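Local atomic coordinates of VAPBC49 (Mycobacterium tuberculosis, PDB entry 5AF3), a protein that is possibly the antitoxin of a type II toxin-antitoxin system, paired with the toxin VapC45, and carries a putative helix-turn-helix DNA-binding domain. Residues 56-61 with 75-80. Sequence-based numbering, arbitrary orientation.
Sequences IITALP and IAEAYV
Glu77 reaches out from its helix to Thr58 in the loop and receives two hydrogen bonds from that one residue on a single carboxylate oxygen. The backbone N of Thr58 lies 2.8 Å from Glu77 OE1 and comes in nearly along the C-O axis, although the bond is bent at its hydrogen (142°). The hydroxyl OG1 of Thr58 donates to the same OE1 at 2.7 Å, on the syn side and 18° out of the carboxylate plane. Because OG1 sits beside the residue's own N, both donors converge on one acceptor. Threonine suits the place because its hydroxyl supplements the amide, while glutamate, extended beyond CG, is long enough to span from helix to loop. A further hydrogen bond between OE2 and ND1 of His108 means that both oxygens are held, which restrains the turning of this buried carboxylate; the two Thr58 donors would probably favour its charged form.

Next to this polar grip, Ile57 turns both its branches to the helix. CG1 stands between the backbone N and the carbonyl carbon (chi1 64°), and from there the extended chain carries CD1 to Ala78 CB at 4.0 Å. The other branch, CG2, lies 3.6 Å from Ala78 N. The small methyl of Ala78 is consistent with so close an approach to the helix backbone.

The contact thus ties the irregular loop between helix 31-38 and strand 68-70 to helix 72-86, inside the putative helix-turn-helix domain. Trp37 of helix 31-38 also packs on Ile57, while Leu27 of helix 20-27 and Leu34 of helix 31-38 touch Ala78, where helix 72-86 meets those two helices.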
ATOM      1  N   ILE A  56       7.596 -17.616  16.204  1.00 24.01           N
ATOM      2  CA  ILE A  56       8.398 -17.866  15.017  1.00 24.00           C
ATOM      3  C   ILE A  56       9.221 -16.654  14.529  1.00 20.94           C
ATOM      4  O   ILE A  56       9.925 -16.725  13.511  1.00 21.88           O
ATOM      5  CB  ILE A  56       7.560 -18.473  13.839  1.00 24.07           C
ATOM      6  CG1 ILE A  56       6.379 -17.577  13.463  1.00 20.72           C
ATOM      7  CG2 ILE A  56       7.091 -19.893  14.208  1.00 28.53           C
ATOM      8  CD1 ILE A  56       5.619 -18.028  12.154  1.00 26.38           C
ATOM      9  N   ILE A  57       9.126 -15.547  15.268  1.00 23.90           N
ATOM     10  CA  ILE A  57      10.047 -14.409  15.070  1.00 19.26           C
ATOM     11  C   ILE A  57      10.711 -13.990  16.384  1.00 19.11           C
ATOM     12  O   ILE A  57      10.215 -14.286  17.475  1.00 22.15           O
ATOM     13  CB  ILE A  57       9.359 -13.189  14.409  1.00 22.75           C
ATOM     14  CG1 ILE A  57       8.253 -12.590  15.286  1.00 20.48           C
ATOM     15  CG2 ILE A  57       8.814 -13.583  13.002  1.00 23.45           C
ATOM     16  CD1 ILE A  57       7.556 -11.338  14.663  1.00 22.15           C
ATOM     17  N   THR A  58      11.834 -13.297  16.251  1.00 21.36           N
ATOM     18  CA  THR A  58      12.579 -12.833  17.424  1.00 21.84           C
ATOM     19  C   THR A  58      11.857 -11.596  17.996  1.00 21.88           C
ATOM     20  O   THR A  58      11.694 -10.588  17.302  1.00 19.50           O
ATOM     21  CB  THR A  58      14.065 -12.545  17.058  1.00 24.00           C
ATOM     22  OG1 THR A  58      14.633 -13.719  16.462  1.00 23.77           O
ATOM     23  CG2 THR A  58      14.922 -12.146  18.317  1.00 23.33           C
ATOM     24  N   ALA A  59      11.384 -11.725  19.234  1.00 23.60           N
ATOM     25  CA  ALA A  59      10.707 -10.646  19.958  1.00 21.87           C
ATOM     26  C   ALA A  59      11.242 -10.574  21.380  1.00 26.29           C
ATOM     27  O   ALA A  59      11.702 -11.570  21.927  1.00 27.13           O
ATOM     28  CB  ALA A  59       9.210 -10.860  19.979  1.00 26.15           C
ATOM     29  N   LEU A  60      11.158  -9.399  21.983  1.00 25.12           N
ATOM     30  CA  LEU A  60      11.682  -9.190  23.341  1.00 29.46           C
ATOM     31  C   LEU A  60      10.572  -8.569  24.161  1.00 27.90           C
ATOM     32  O   LEU A  60       9.674  -7.932  23.585  1.00 28.42           O
ATOM     33  CB  LEU A  60      12.912  -8.262  23.305  1.00 32.89           C
ATOM     34  CG  LEU A  60      14.181  -8.738  22.561  1.00 37.13           C
ATOM     35  CD1 LEU A  60      14.886  -7.596  21.815  1.00 40.73           C
ATOM     36  CD2 LEU A  60      15.160  -9.463  23.485  1.00 38.25           C
ATOM     37  N   PRO A  61      10.613  -8.735  25.505  1.00 33.25           N
ATOM     38  CA  PRO A  61       9.573  -8.141  26.355  1.00 33.16           C
ATOM     39  C   PRO A  61       9.613  -6.609  26.213  1.00 32.01           C
ATOM     40  O   PRO A  61      10.699  -6.047  26.081  1.00 33.67           O
ATOM     41  CB  PRO A  61       9.977  -8.595  27.763  1.00 35.71           C
ATOM     42  CG  PRO A  61      10.790  -9.830  27.533  1.00 33.27           C
ATOM     43  CD  PRO A  61      11.601  -9.462  26.317  1.00 33.41           C
ATOM     44  N   ILE A  75      12.254  -8.164  12.824  1.00 19.68           N
ATOM     45  CA  ILE A  75      11.479  -7.606  11.707  1.00 21.07           C
ATOM     46  C   ILE A  75      11.887  -8.241  10.364  1.00 19.45           C
ATOM     47  O   ILE A  75      11.058  -8.390   9.448  1.00 17.92           O
ATOM     48  CB  ILE A  75      11.475  -6.038  11.646  1.00 20.45           C
ATOM     49  CG1 ILE A  75      10.139  -5.583  11.019  1.00 21.23           C
ATOM     50  CG2 ILE A  75      12.654  -5.494  10.863  1.00 20.42           C
ATOM     51  CD1 ILE A  75       9.922  -4.082  11.064  1.00 23.84           C
ATOM     52  N   ALA A  76      13.151  -8.659  10.264  1.00 16.23           N
ATOM     53  CA  ALA A  76      13.672  -9.273   9.043  1.00 14.61           C
ATOM     54  C   ALA A  76      13.008 -10.655   8.914  1.00 17.28           C
ATOM     55  O   ALA A  76      12.541 -11.021   7.830  1.00 13.96           O
ATOM     56  CB  ALA A  76      15.236  -9.417   9.140  1.00 13.04           C
ATOM     57  N   GLU A  77      12.951 -11.392  10.026  1.00 18.60           N
ATOM     58  CA  GLU A  77      12.260 -12.700  10.069  1.00 16.02           C
ATOM     59  C   GLU A  77      10.752 -12.518   9.742  1.00 16.85           C
ATOM     60  O   GLU A  77      10.173 -13.263   8.943  1.00 17.19           O
ATOM     61  CB  GLU A  77      12.467 -13.328  11.449  1.00 17.20           C
ATOM     62  CG  GLU A  77      13.964 -13.686  11.678  1.00 14.67           C
ATOM     63  CD  GLU A  77      14.297 -14.081  13.104  1.00 19.54           C
ATOM     64  OE1 GLU A  77      13.580 -13.634  14.031  1.00 18.53           O
ATOM     65  OE2 GLU A  77      15.277 -14.880  13.257  1.00 19.08           O
ATOM     66  N   ALA A  78      10.133 -11.496  10.317  1.00 16.41           N
ATOM     67  CA  ALA A  78       8.710 -11.190  10.025  1.00 17.48           C
ATOM     68  C   ALA A  78       8.507 -10.837   8.546  1.00 16.34           C
ATOM     69  O   ALA A  78       7.509 -11.234   7.938  1.00 17.32           O
ATOM     70  CB  ALA A  78       8.174 -10.064  10.945  1.00 15.95           C
ATOM     71  N   TYR A  79       9.457 -10.107   7.971  1.00 15.46           N
ATOM     72  CA  TYR A  79       9.409  -9.713   6.587  1.00 16.63           C
ATOM     73  C   TYR A  79       9.419 -10.949   5.681  1.00 20.57           C
ATOM     74  O   TYR A  79       8.588 -11.065   4.758  1.00 17.04           O
ATOM     75  CB  TYR A  79      10.556  -8.776   6.233  1.00 17.34           C
ATOM     76  CG  TYR A  79      10.704  -8.518   4.753  1.00 17.62           C
ATOM     77  CD1 TYR A  79       9.910  -7.565   4.096  1.00 19.58           C
ATOM     78  CD2 TYR A  79      11.666  -9.205   4.015  1.00 16.55           C
ATOM     79  CE1 TYR A  79      10.074  -7.329   2.748  1.00 19.80           C
ATOM     80  CE2 TYR A  79      11.842  -8.964   2.695  1.00 19.20           C
ATOM     81  CZ  TYR A  79      11.033  -8.054   2.051  1.00 19.77           C
ATOM     82  OH  TYR A  79      11.249  -7.852   0.709  1.00 19.36           O
ATOM     83  N   VAL A  80      10.315 -11.884   5.980  1.00 15.82           N
ATOM     84  CA  VAL A  80      10.428 -13.115   5.175  1.00 15.01           C
ATOM     85  C   VAL A  80       9.185 -13.999   5.317  1.00 17.18           C
ATOM     86  O   VAL A  80       8.649 -14.451   4.318  1.00 15.55           O
ATOM     87  CB  VAL A  80      11.698 -13.872   5.505  1.00 14.38           C
ATOM     88  CG1 VAL A  80      11.721 -15.268   4.817  1.00 13.63           C
ATOM     89  CG2 VAL A  80      12.940 -13.036   5.011  1.00 12.34           C
TER